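Local coordinates for protein ferric enterobactin receptor PIRA (Pseudomonas aeruginosa, PDB 5FP2) that probably takes up ferric enterobactin and related iron-siderophore complexes across the outer membrane as a TonB-dependent receptor, at residues P38-I43 with E135-P140; R87-E92 with N536-K541; L590-Q595 with P609-N614; T627-T632 with W662-G667. One frame throughout, in Å; residues are numbered along the deposited sequence.

Contact 1 (P38-I43 with E135-P140)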
loop_
_atom_site.group_PDB
_atom_site.type_symbol
_atom_site.label_atom_id
_atom_site.label_comp_id
_atom_site.label_asym_id
_atom_site.label_seq_id
_atom_site.Cartn_x
_atom_site.Cartn_y
_atom_site.Cartn_z
ATOM N N PRO A 38 9.811 -11.006 8.384
ATOM C CA PRO A 38 10.798 -10.198 7.689
ATOM C C PRO A 38 10.276 -9.586 6.379
ATOM O O PRO A 38 9.696 -10.288 5.517
ATOM C CB PRO A 38 11.959 -11.177 7.483
ATOM C CG PRO A 38 11.884 -12.101 8.674
ATOM C CD PRO A 38 10.455 -12.090 9.165
ATOM N N GLY A 39 10.374 -8.262 6.293
ATOM C CA GLY A 39 10.218 -7.554 5.038
ATOM C C GLY A 39 8.759 -7.306 4.725
ATOM O O GLY A 39 8.430 -6.659 3.722
ATOM N N VAL A 40 7.870 -7.857 5.545
ATOM C CA VAL A 40 6.453 -7.916 5.198
ATOM C C VAL A 40 5.599 -7.620 6.418
ATOM O O VAL A 40 5.939 -8.028 7.520
ATOM C CB VAL A 40 6.058 -9.281 4.608
ATOM C CG1 VAL A 40 6.204 -10.388 5.630
ATOM C CG2 VAL A 40 4.625 -9.234 4.134
ATOM N N SER A 41 4.542 -6.830 6.250
ATOM C CA SER A 41 3.731 -6.446 7.402
ATOM C C SER A 41 2.303 -6.579 7.005
ATOM O O SER A 41 2.000 -6.495 5.819
ATOM C CB SER A 41 4.028 -5.009 7.828
ATOM O OG SER A 41 5.232 -4.948 8.627
ATOM N N ILE A 42 1.426 -6.850 7.965
ATOM C CA ILE A 42 0.000 -6.993 7.645
ATOM C C ILE A 42 -0.844 -6.214 8.633
ATOM O O ILE A 42 -0.614 -6.304 9.836
ATOM C CB ILE A 42 -0.431 -8.467 7.670
ATOM C CG1 ILE A 42 0.132 -9.190 6.447
ATOM C CG2 ILE A 42 -1.944 -8.584 7.661
ATOM C CD1 ILE A 42 -0.277 -10.642 6.373
ATOM N N ILE A 43 -1.738 -5.382 8.113
ATOM C CA ILE A 43 -2.660 -4.608 8.939
ATOM C C ILE A 43 -4.074 -5.121 8.759
ATOM O O ILE A 43 -4.490 -5.386 7.642
ATOM C CB ILE A 43 -2.672 -3.147 8.506
ATOM C CG1 ILE A 43 -1.234 -2.657 8.337
ATOM C CG2 ILE A 43 -3.473 -2.315 9.496
ATOM C CD1 ILE A 43 -1.122 -1.165 8.107
ATOM N N GLU A 135 -1.615 -5.157 2.922
ATOM C CA GLU A 135 -0.387 -5.981 2.920
ATOM C C GLU A 135 0.804 -5.119 2.506
ATOM O O GLU A 135 0.782 -4.559 1.407
ATOM C CB GLU A 135 -0.547 -7.122 1.905
ATOM C CG GLU A 135 -1.738 -8.034 2.154
ATOM C CD GLU A 135 -1.845 -9.142 1.111
ATOM O OE1 GLU A 135 -1.198 -9.037 0.032
ATOM O OE2 GLU A 135 -2.583 -10.124 1.360
ATOM N N VAL A 136 1.831 -5.013 3.336
ATOM C CA VAL A 136 3.044 -4.274 2.951
ATOM C C VAL A 136 4.260 -5.165 2.740
ATOM O O VAL A 136 4.785 -5.766 3.688
ATOM C CB VAL A 136 3.439 -3.218 3.999
ATOM C CG1 VAL A 136 4.558 -2.344 3.463
ATOM C CG2 VAL A 136 2.211 -2.381 4.329
ATOM N N LEU A 137 4.774 -5.079 1.517
ATOM C CA LEU A 137 5.861 -5.896 1.020
ATOM C C LEU A 137 7.074 -4.982 0.851
ATOM O O LEU A 137 6.966 -3.969 0.159
ATOM C CB LEU A 137 5.467 -6.454 -0.351
ATOM C CG LEU A 137 6.042 -7.802 -0.749
ATOM C CD1 LEU A 137 5.765 -8.839 0.325
ATOM C CD2 LEU A 137 5.476 -8.271 -2.058
ATOM N N ARG A 138 8.208 -5.318 1.479
ATOM C CA ARG A 138 9.396 -4.448 1.429
ATOM C C ARG A 138 10.632 -5.137 0.869
ATOM O O ARG A 138 11.139 -6.093 1.460
ATOM C CB ARG A 138 9.761 -3.897 2.810
ATOM C CG ARG A 138 8.600 -3.353 3.617
ATOM C CD ARG A 138 9.082 -2.821 4.953
ATOM N NE ARG A 138 9.309 -3.885 5.934
ATOM C CZ ARG A 138 8.356 -4.425 6.689
ATOM N NH1 ARG A 138 7.113 -3.984 6.612
ATOM N NH2 ARG A 138 8.660 -5.356 7.581
ATOM N N GLY A 139 11.222 -4.538 -0.159
ATOM C CA GLY A 139 12.592 -4.869 -0.542
ATOM C C GLY A 139 12.648 -6.024 -1.523
ATOM O O GLY A 139 11.979 -5.978 -2.560
ATOM N N PRO A 140 13.481 -7.042 -1.233
ATOM C CA PRO A 140 13.775 -7.981 -2.306
ATOM C C PRO A 140 12.538 -8.711 -2.788
ATOM O O PRO A 140 12.266 -8.708 -3.997
ATOM C CB PRO A 140 14.793 -8.962 -1.690
ATOM C CG PRO A 140 14.841 -8.643 -0.242
ATOM C CD PRO A 140 14.421 -7.206 -0.112
#
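Arg138 and Ser41 make the tight side of this pairing: Arg138 NH1 donates to Ser41 OG over 2.9 Å, with an angle of 166° at the hydrogen. Ser41 OG lies at the edge of the guanidinium group, near its plane, while Gly39 C and Val40 N lie over one face; Gly39 C is 3.5 Å from Arg138 CZ. A bend at chi3 (-79°) folds the arginine back over the neighbouring strand. Ser41 OG also bonds to Gln36 OE1, and Arg138 NE forms a salt bridge to Glu573, so both polar ends are gripped from beyond the segments.

The backbones run antiparallel at 169°. Ser41 and Val136 form a hydrogen-bonded pair, with Ser41 N to Val136 O at 2.8 Å and Val136 N to Ser41 O at 2.9 Å, and Arg138 N reaches Gly39 O just beyond.

The face bearing Val40, Ile42, Glu135 and Leu137 is looser. Its apolar contact is Val40 CG2 to Leu137 CD1 at 4.0 Å, and Val40 and Ile42 are partly exposed. Although Ile42 and Glu135 are paired, their side chains do not meet; the carboxylate of Glu135 turns instead to Arg133 and Asn155.

Such an antiparallel pair, inside a small mixed sheet tied to the barrel by a buried arginine, belongs to the plug domain of TonB-dependent receptors.

Contact 2 (R87-E92 with N536-K541)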
loop_
_atom_site.group_PDB
_atom_site.type_symbol
_atom_site.label_atom_id
_atom_site.label_comp_id
_atom_site.label_asym_id
_atom_site.label_seq_id
_atom_site.Cartn_x
_atom_site.Cartn_y
_atom_site.Cartn_z
ATOM N N ARG A 87 11.824 2.056 3.251
ATOM C CA ARG A 87 13.220 1.673 3.368
ATOM C C ARG A 87 14.100 2.756 2.732
ATOM O O ARG A 87 15.118 2.465 2.100
ATOM C CB ARG A 87 13.417 0.299 2.701
ATOM C CG ARG A 87 13.008 -0.900 3.565
ATOM C CD ARG A 87 13.833 -2.171 3.285
ATOM N NE ARG A 87 13.493 -3.317 4.148
ATOM C CZ ARG A 87 13.798 -4.578 3.853
ATOM N NH1 ARG A 87 14.569 -4.847 2.802
ATOM N NH2 ARG A 87 13.323 -5.567 4.597
ATOM N N GLY A 88 13.664 4.006 2.861
ATOM C CA GLY A 88 14.481 5.155 2.469
ATOM C C GLY A 88 14.445 5.482 0.985
ATOM O O GLY A 88 15.094 6.420 0.529
ATOM N N MET A 89 13.689 4.712 0.221
ATOM C CA MET A 89 13.897 4.662 -1.218
ATOM C C MET A 89 13.140 5.781 -1.938
ATOM O O MET A 89 13.316 5.991 -3.143
ATOM C CB MET A 89 13.455 3.298 -1.752
ATOM C CG MET A 89 14.454 2.186 -1.472
ATOM S SD MET A 89 16.067 2.627 -2.136
ATOM C CE MET A 89 15.803 2.397 -3.894
ATOM N N GLY A 90 12.272 6.473 -1.203
ATOM C CA GLY A 90 11.414 7.501 -1.781
ATOM C C GLY A 90 10.038 6.963 -2.143
ATOM O O GLY A 90 9.852 5.734 -2.223
ATOM N N PRO A 91 9.059 7.883 -2.318
ATOM C CA PRO A 91 7.674 7.562 -2.625
ATOM C C PRO A 91 7.567 6.920 -3.991
ATOM O O PRO A 91 6.856 5.929 -4.159
ATOM C CB PRO A 91 6.971 8.928 -2.619
ATOM C CG PRO A 91 7.891 9.863 -1.930
ATOM C CD PRO A 91 9.265 9.333 -2.174
ATOM N N GLU A 92 8.294 7.475 -4.956
ATOM C CA GLU A 92 8.155 7.071 -6.354
ATOM C C GLU A 92 8.529 5.605 -6.522
ATOM O O GLU A 92 8.472 5.068 -7.620
ATOM C CB GLU A 92 9.010 7.964 -7.267
ATOM C CG GLU A 92 10.522 7.817 -7.085
ATOM C CD GLU A 92 11.100 8.730 -6.014
ATOM O OE1 GLU A 92 10.311 9.249 -5.191
ATOM O OE2 GLU A 92 12.343 8.928 -6.001
ATOM N N ASN A 536 20.168 -1.343 0.758
ATOM C CA ASN A 536 19.893 -1.137 -0.664
ATOM C C ASN A 536 20.971 -0.234 -1.269
ATOM O O ASN A 536 21.349 0.776 -0.663
ATOM C CB ASN A 536 18.514 -0.505 -0.873
ATOM C CG ASN A 536 17.383 -1.315 -0.248
ATOM O OD1 ASN A 536 17.505 -2.523 -0.001
ATOM N ND2 ASN A 536 16.233 -0.661 -0.079
ATOM N N ASP A 537 21.514 -0.637 -2.421
ATOM C CA ASP A 537 22.561 0.125 -3.106
ATOM C C ASP A 537 22.029 0.588 -4.460
ATOM O O ASP A 537 21.915 -0.219 -5.380
ATOM C CB ASP A 537 23.787 -0.754 -3.365
ATOM C CG ASP A 537 24.445 -1.264 -2.089
ATOM O OD1 ASP A 537 23.881 -2.205 -1.476
ATOM O OD2 ASP A 537 25.601 -0.847 -1.815
ATOM N N TYR A 538 21.746 1.879 -4.611
ATOM C CA TYR A 538 21.012 2.337 -5.786
ATOM C C TYR A 538 21.709 3.444 -6.577
ATOM O O TYR A 538 22.463 4.245 -6.032
ATOM C CB TYR A 538 19.596 2.760 -5.394
ATOM C CG TYR A 538 19.537 3.909 -4.418
ATOM C CD1 TYR A 538 19.591 3.676 -3.053
ATOM C CD2 TYR A 538 19.396 5.220 -4.855
ATOM C CE1 TYR A 538 19.506 4.714 -2.151
ATOM C CE2 TYR A 538 19.255 6.263 -3.962
ATOM C CZ TYR A 538 19.312 6.006 -2.614
ATOM O OH TYR A 538 19.306 7.055 -1.721
ATOM N N LYS A 539 21.422 3.485 -7.875
ATOM C CA LYS A 539 22.060 4.429 -8.792
ATOM C C LYS A 539 21.111 5.584 -9.174
ATOM O O LYS A 539 20.939 6.537 -8.410
ATOM C CB LYS A 539 22.527 3.694 -10.051
ATOM C CG LYS A 539 23.808 2.916 -9.866
ATOM C CD LYS A 539 24.122 1.989 -11.029
ATOM C CE LYS A 539 25.401 1.214 -10.694
ATOM N NZ LYS A 539 25.653 0.010 -11.535
ATOM N N ASN A 540 20.605 5.584 -10.398
ATOM C CA ASN A 540 20.262 6.848 -11.021
ATOM C C ASN A 540 18.881 7.293 -10.571
ATOM O O ASN A 540 17.933 7.376 -11.370
ATOM C CB ASN A 540 20.316 6.739 -12.543
ATOM C CG ASN A 540 21.620 6.153 -13.046
ATOM O OD1 ASN A 540 22.534 6.889 -13.426
ATOM N ND2 ASN A 540 21.672 4.830 -13.152
ATOM N N LYS A 541 18.737 7.491 -9.268
ATOM C CA LYS A 541 17.534 8.119 -8.751
ATOM C C LYS A 541 17.234 9.353 -9.599
ATOM O O LYS A 541 18.137 10.105 -9.964
ATOM C CB LYS A 541 17.727 8.506 -7.281
ATOM C CG LYS A 541 16.697 9.502 -6.783
ATOM C CD LYS A 541 16.381 9.336 -5.315
ATOM C CE LYS A 541 15.640 8.028 -5.076
ATOM N NZ LYS A 541 15.228 7.909 -3.650
#
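Met89 and Tyr538 lie alongside each other with their side chains running in opposing directions. The sulfur Met89 SD is 4.3 Å from the centroid of the Tyr538 ring and 32° off its normal, an oblique Met-aromatic contact whose nearest ring atom is CD1, at 3.8 Å from SD. Bends at chi2 (-56°) and chi3 of Met89 curl the thioether so that Met89 CE also comes within 4.1 Å of Tyr538 CG. Nearer the start of the barrel segment, Asn536 crosses the methionine at a slant, its CB 4.2 Å from Met89 SD.

This is a plug-to-barrel interface of a TonB-dependent receptor: residues 87-92 form a loop of the plug, and 536-541 carry the end of barrel strand 527-538 into the following turn. Arg87 extends the same interface, with NE and NH2 in salt bridges to Glu573 and Glu517 on other barrel strands.

Lys541 arrives from the opposite segment, and its NZ donates to Met89 O, 2.8 Å away. The donor stands well above the carbonyl plane rather than on a lone pair, and the same oxygen accepts a second bond from Asn93 ND2. Across the lysine, at about a right angle, lies Glu92; its OE2 approaches Lys541 CE to 3.5 Å, whereas the salt bridge to NZ is long at 3.9 Å. The Lys541 side chain also touches Glu511 and Ala564.

Contact 3 (L590-Q595 with P609-N614)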
loop_
_atom_site.group_PDB
_atom_site.type_symbol
_atom_site.label_atom_id
_atom_site.label_comp_id
_atom_site.label_asym_id
_atom_site.label_seq_id
_atom_site.Cartn_x
_atom_site.Cartn_y
_atom_site.Cartn_z
ATOM N N LEU A 590 9.976 -0.697 15.074
ATOM C CA LEU A 590 11.154 0.149 15.087
ATOM C C LEU A 590 11.670 0.279 13.671
ATOM O O LEU A 590 11.697 -0.706 12.936
ATOM C CB LEU A 590 12.221 -0.494 15.969
ATOM C CG LEU A 590 13.679 -0.052 15.779
ATOM C CD1 LEU A 590 13.924 1.314 16.424
ATOM C CD2 LEU A 590 14.659 -1.078 16.332
ATOM N N THR A 591 11.961 1.498 13.231
ATOM C CA THR A 591 12.697 1.661 11.977
ATOM C C THR A 591 13.907 2.537 12.196
ATOM O O THR A 591 13.804 3.615 12.778
ATOM C CB THR A 591 11.861 2.288 10.848
ATOM O OG1 THR A 591 10.755 1.437 10.533
ATOM C CG2 THR A 591 12.721 2.468 9.591
ATOM N N TYR A 592 15.064 2.055 11.756
ATOM C CA TYR A 592 16.320 2.751 11.988
ATOM C C TYR A 592 17.136 2.719 10.701
ATOM O O TYR A 592 17.518 1.644 10.256
ATOM C CB TYR A 592 17.089 2.057 13.115
ATOM C CG TYR A 592 18.408 2.717 13.441
ATOM C CD1 TYR A 592 19.507 2.553 12.609
ATOM C CD2 TYR A 592 18.557 3.500 14.582
ATOM C CE1 TYR A 592 20.718 3.152 12.899
ATOM C CE2 TYR A 592 19.757 4.117 14.873
ATOM C CZ TYR A 592 20.833 3.937 14.028
ATOM O OH TYR A 592 22.030 4.536 14.327
ATOM N N MET A 593 17.424 3.876 10.110
ATOM C CA MET A 593 18.297 3.896 8.939
ATOM C C MET A 593 19.413 4.929 8.935
ATOM O O MET A 593 19.218 6.060 9.372
ATOM C CB MET A 593 17.515 4.097 7.646
ATOM C CG MET A 593 16.012 4.071 7.766
ATOM S SD MET A 593 15.349 4.231 6.109
ATOM C CE MET A 593 13.612 4.167 6.526
ATOM N N LEU A 594 20.473 4.583 8.203
ATOM C CA LEU A 594 21.482 5.527 7.731
ATOM C C LEU A 594 21.509 5.611 6.194
ATOM O O LEU A 594 21.556 4.582 5.516
ATOM C CB LEU A 594 22.853 5.061 8.210
ATOM C CG LEU A 594 22.786 4.129 9.417
ATOM C CD1 LEU A 594 24.044 3.278 9.521
ATOM C CD2 LEU A 594 22.553 4.936 10.687
ATOM N N GLN A 595 21.571 6.824 5.649
ATOM C CA GLN A 595 21.754 7.010 4.203
ATOM C C GLN A 595 23.009 7.821 3.899
ATOM O O GLN A 595 23.431 8.615 4.723
ATOM C CB GLN A 595 20.543 7.700 3.555
ATOM C CG GLN A 595 19.363 7.980 4.472
ATOM C CD GLN A 595 18.018 7.807 3.779
ATOM O OE1 GLN A 595 17.940 7.468 2.591
ATOM N NE2 GLN A 595 16.948 8.035 4.528
ATOM N N PRO A 609 21.396 9.837 10.602
ATOM C CA PRO A 609 21.043 8.536 11.162
ATOM C C PRO A 609 19.774 8.590 12.011
ATOM O O PRO A 609 19.859 8.752 13.225
ATOM C CB PRO A 609 22.253 8.198 12.040
ATOM C CG PRO A 609 22.829 9.520 12.432
ATOM C CD PRO A 609 22.571 10.437 11.270
ATOM N N GLU A 610 18.618 8.387 11.384
ATOM C CA GLU A 610 17.324 8.637 12.025
ATOM C C GLU A 610 16.660 7.333 12.460
ATOM O O GLU A 610 16.923 6.287 11.876
ATOM C CB GLU A 610 16.418 9.386 11.049
ATOM C CG GLU A 610 14.933 9.098 11.186
ATOM C CD GLU A 610 14.155 9.593 9.984
ATOM O OE1 GLU A 610 14.444 9.132 8.854
ATOM O OE2 GLU A 610 13.282 10.473 10.160
ATOM N N TYR A 611 15.778 7.395 13.455
ATOM C CA TYR A 611 14.896 6.264 13.745
ATOM C C TYR A 611 13.477 6.678 14.108
ATOM O O TYR A 611 13.244 7.760 14.636
ATOM C CB TYR A 611 15.466 5.395 14.862
ATOM C CG TYR A 611 15.439 6.033 16.232
ATOM C CD1 TYR A 611 16.473 6.853 16.637
ATOM C CD2 TYR A 611 14.416 5.772 17.140
ATOM C CE1 TYR A 611 16.504 7.407 17.906
ATOM C CE2 TYR A 611 14.390 6.389 18.388
ATOM C CZ TYR A 611 15.458 7.192 18.779
ATOM O OH TYR A 611 15.581 7.735 20.056
ATOM N N THR A 612 12.533 5.787 13.830
ATOM C CA THR A 612 11.185 5.941 14.324
ATOM C C THR A 612 10.848 4.753 15.200
ATOM O O THR A 612 11.298 3.638 14.945
ATOM C CB THR A 612 10.152 6.027 13.176
ATOM O OG1 THR A 612 10.514 7.066 12.261
ATOM C CG2 THR A 612 8.804 6.345 13.730
ATOM N N LEU A 613 10.018 5.001 16.204
ATOM C CA LEU A 613 9.456 3.943 17.013
ATOM C C LEU A 613 7.968 4.153 17.144
ATOM O O LEU A 613 7.534 5.178 17.669
ATOM C CB LEU A 613 10.049 3.998 18.415
ATOM C CG LEU A 613 11.305 3.150 18.555
ATOM C CD1 LEU A 613 12.356 3.874 19.370
ATOM C CD2 LEU A 613 10.918 1.824 19.176
ATOM N N ASN A 614 7.207 3.109 16.837
ATOM C CA ASN A 614 5.760 3.158 16.944
ATOM C C ASN A 614 5.294 2.081 17.904
ATOM O O ASN A 614 5.632 0.911 17.728
ATOM C CB ASN A 614 5.144 2.927 15.563
ATOM C CG ASN A 614 5.266 4.140 14.660
ATOM O OD1 ASN A 614 4.463 5.066 14.737
ATOM N ND2 ASN A 614 6.331 4.186 13.873
#
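Strands 590-595 and 610-614 run antiparallel at 175°, with axes 4.6 Å apart, and two hydrogen-bonded pairs, Thr591 with Thr612 and Met593 with Glu610, fix the register. Thr612 N reaches Thr591 O at 2.7 Å and Met593 N reaches Glu610 O at 3.0 Å, each bond having its reciprocal partner.

Between them, the non-hydrogen-bonded pair Tyr592 and Tyr611 brings two aromatic side chains to one face without stacking the rings. Tyr592 CG is anti to the backbone N (chi1 -179°), whereas that of Tyr611 sits between the backbone N and the carbonyl carbon (chi1 70°); these different first torsions go with an oblique crossing, in which Tyr592 CD2 touches Tyr611 CB at 3.6 Å. One face of the Tyr592 ring also has Glu610 O beyond it, set toward the rim.

The strands are consecutive neighbours of a 22-stranded antiparallel barrel, joined by an unmodelled loop. The face with Leu590, Tyr592, Tyr611 and Leu613 is consistent with the outer, membrane-side wall; that with Thr591, Met593, Glu610 and Thr612 turns to the plug, where Thr591 OG1 bonds to Gly66 N and both Met593 and Glu610 touch Asn68.

On the face with the tyrosines, Leu590 and Leu613 lie side by side, with CD1 of the first 3.8 Å from CG of the second. At the far end, Leu594 crosses Pro609 at about a right angle, its CD2 meeting Pro609 CB at 3.5 Å.

Contact 4 (T627-T632 with W662-G667)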
loop_
_atom_site.group_PDB
_atom_site.type_symbol
_atom_site.label_atom_id
_atom_site.label_comp_id
_atom_site.label_asym_id
_atom_site.label_seq_id
_atom_site.Cartn_x
_atom_site.Cartn_y
_atom_site.Cartn_z
ATOM N N THR A 627 -9.229 -0.558 24.756
ATOM C CA THR A 627 -8.492 0.682 25.023
ATOM C C THR A 627 -7.030 0.643 24.574
ATOM O O THR A 627 -6.317 -0.322 24.826
ATOM C CB THR A 627 -8.475 1.070 26.528
ATOM O OG1 THR A 627 -9.467 0.342 27.265
ATOM C CG2 THR A 627 -8.734 2.571 26.680
ATOM N N GLN A 628 -6.611 1.711 23.899
ATOM C CA GLN A 628 -5.242 1.854 23.425
ATOM C C GLN A 628 -4.595 3.080 24.034
ATOM O O GLN A 628 -5.197 4.153 24.115
ATOM C CB GLN A 628 -5.189 1.988 21.894
ATOM C CG GLN A 628 -4.700 0.724 21.205
ATOM C CD GLN A 628 -4.971 0.654 19.705
ATOM O OE1 GLN A 628 -5.404 1.627 19.048
ATOM N NE2 GLN A 628 -4.759 -0.539 19.158
ATOM N N LEU A 629 -3.341 2.908 24.428
ATOM C CA LEU A 629 -2.382 3.994 24.485
ATOM C C LEU A 629 -1.408 3.793 23.332
ATOM O O LEU A 629 -0.923 2.673 23.108
ATOM C CB LEU A 629 -1.649 3.926 25.819
ATOM C CG LEU A 629 -1.002 5.210 26.345
ATOM C CD1 LEU A 629 -2.015 6.349 26.339
ATOM C CD2 LEU A 629 -0.406 4.974 27.750
ATOM N N THR A 630 -1.168 4.849 22.562
ATOM C CA THR A 630 -0.162 4.768 21.515
ATOM C C THR A 630 0.798 5.934 21.487
ATOM O O THR A 630 0.421 7.094 21.689
ATOM C CB THR A 630 -0.753 4.733 20.119
ATOM O OG1 THR A 630 -1.178 6.059 19.774
ATOM C CG2 THR A 630 -1.904 3.730 20.040
ATOM N N SER A 631 2.030 5.601 21.115
ATOM C CA SER A 631 3.113 6.558 21.033
ATOM C C SER A 631 3.864 6.365 19.726
ATOM O O SER A 631 3.891 5.277 19.146
ATOM C CB SER A 631 4.066 6.397 22.218
ATOM O OG SER A 631 4.422 5.034 22.401
ATOM N N THR A 632 4.422 7.460 19.242
ATOM C CA THR A 632 5.366 7.400 18.164
ATOM C C THR A 632 6.501 8.328 18.575
ATOM O O THR A 632 6.285 9.381 19.184
ATOM C CB THR A 632 4.703 7.738 16.805
ATOM O OG1 THR A 632 5.621 7.527 15.726
ATOM C CG2 THR A 632 4.199 9.160 16.780
ATOM N N TRP A 662 1.858 11.210 21.724
ATOM C CA TRP A 662 1.092 10.137 22.353
ATOM C C TRP A 662 -0.379 10.328 22.149
ATOM O O TRP A 662 -0.888 11.406 22.439
ATOM C CB TRP A 662 1.289 10.154 23.858
ATOM C CG TRP A 662 2.428 9.327 24.395
ATOM C CD1 TRP A 662 2.340 8.091 24.955
ATOM C CD2 TRP A 662 3.790 9.715 24.490
ATOM N NE1 TRP A 662 3.574 7.668 25.387
ATOM C CE2 TRP A 662 4.489 8.639 25.088
ATOM C CE3 TRP A 662 4.500 10.846 24.092
ATOM C CZ2 TRP A 662 5.848 8.700 25.389
ATOM C CZ3 TRP A 662 5.879 10.865 24.299
ATOM C CH2 TRP A 662 6.527 9.823 25.001
ATOM N N GLY A 663 -1.091 9.259 21.794
ATOM C CA GLY A 663 -2.545 9.313 21.696
ATOM C C GLY A 663 -3.192 8.338 22.657
ATOM O O GLY A 663 -2.588 7.339 23.041
ATOM N N VAL A 664 -4.443 8.610 23.007
ATOM C CA VAL A 664 -5.288 7.643 23.704
ATOM C C VAL A 664 -6.567 7.402 22.915
ATOM O O VAL A 664 -7.028 8.290 22.204
ATOM C CB VAL A 664 -5.637 8.131 25.121
ATOM C CG1 VAL A 664 -6.525 9.362 25.076
ATOM C CG2 VAL A 664 -6.307 7.020 25.913
ATOM N N SER A 665 -7.147 6.213 23.081
ATOM C CA SER A 665 -8.198 5.718 22.198
ATOM C C SER A 665 -9.084 4.667 22.879
ATOM O O SER A 665 -8.603 3.733 23.541
ATOM C CB SER A 665 -7.565 5.100 20.960
ATOM O OG SER A 665 -8.464 5.134 19.870
ATOM N N ALA A 666 -10.394 4.822 22.698
ATOM C CA ALA A 666 -11.365 3.922 23.325
ATOM C C ALA A 666 -12.404 3.487 22.325
ATOM O O ALA A 666 -12.718 4.226 21.403
ATOM C CB ALA A 666 -12.048 4.596 24.504
ATOM N N GLY A 667 -12.935 2.286 22.525
ATOM C CA GLY A 667 -13.927 1.738 21.615
ATOM C C GLY A 667 -14.936 0.871 22.329
ATOM O O GLY A 667 -14.581 0.097 23.219
#
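Ser631 and Trp662 supply the aromatic contact here. Ser631 CB stands over one face of the indole, 3.6 Å from the centroid of the five-membered ring and 16° off its normal, a CH-pi contact displaced toward the ring's rim near NE1. Trp662 chi1, near -90°, swings the ring back across the neighbouring strand, beneath the methylene of its own non-hydrogen-bonded partner.

Backbone hydrogen bonds come in two reciprocal sets. Thr630 N donates to Gly663 O at 2.9 Å along an almost straight path, and Gly663 N returns a bond to Thr630 O. Gln628 N meets Ser665 O at 2.9 Å, but the return bond from Ser665 N to Gln628 O is weak. CA-H...O contacts fill the intervals, for example Trp662 CA to Thr630 O at 3.2 Å and Val664 CA to Gln628 O at 3.5 Å.

Apolar packing is thin: Leu629 CD1 comes to 4.2 Å from Val664 CB. Two methyl groups are set against backbone carbonyl oxygens instead, Leu629 CD1 at Gly663 O and Thr627 CG2 at Ser665 O.

The polar side chains on the other face look to partners beyond the pair. Gln628 NE2 bonds to Asp618 OD2, Ser665 OG bonds to Tyr710 OH, and Gln628 and Thr630 both touch Arg51 of the plug.

The face with Leu629, Trp662, Val664 and Ala666 also carries Thr627 and Ser631 and is consistent with the outer wall, while that with Gln628, Thr630 and Ser665 turns toward the plug. With axes inclined at 162°, these neighbouring strands show the up-and-down antiparallel pairing of an outer-membrane beta-barrel.

How the contacts relate
Contacts 1 and 2 are buried, contact 3 is partly buried and contact 4 lies at the surface. Contact 1 stays within the plug sheet and contact 2 joins plug to barrel; they adjoin where Arg87 packs on Gly39 and Pro140, and Arg87 and Arg138 share Glu573. Contacts 3 and 4 are ladders of one barrel wall on successive strands, linked by a probable hydrogen bond between Thr632 OG1 and Asn614 OD1. Buried charges and a sulfur-aromatic contact mark the interior, whereas the wall relies on backbone bonds, with leucines and aromatic residues on the face that is probably outward. Met593 of contact 3 also touches the plug loop at Gly88 of contact 2.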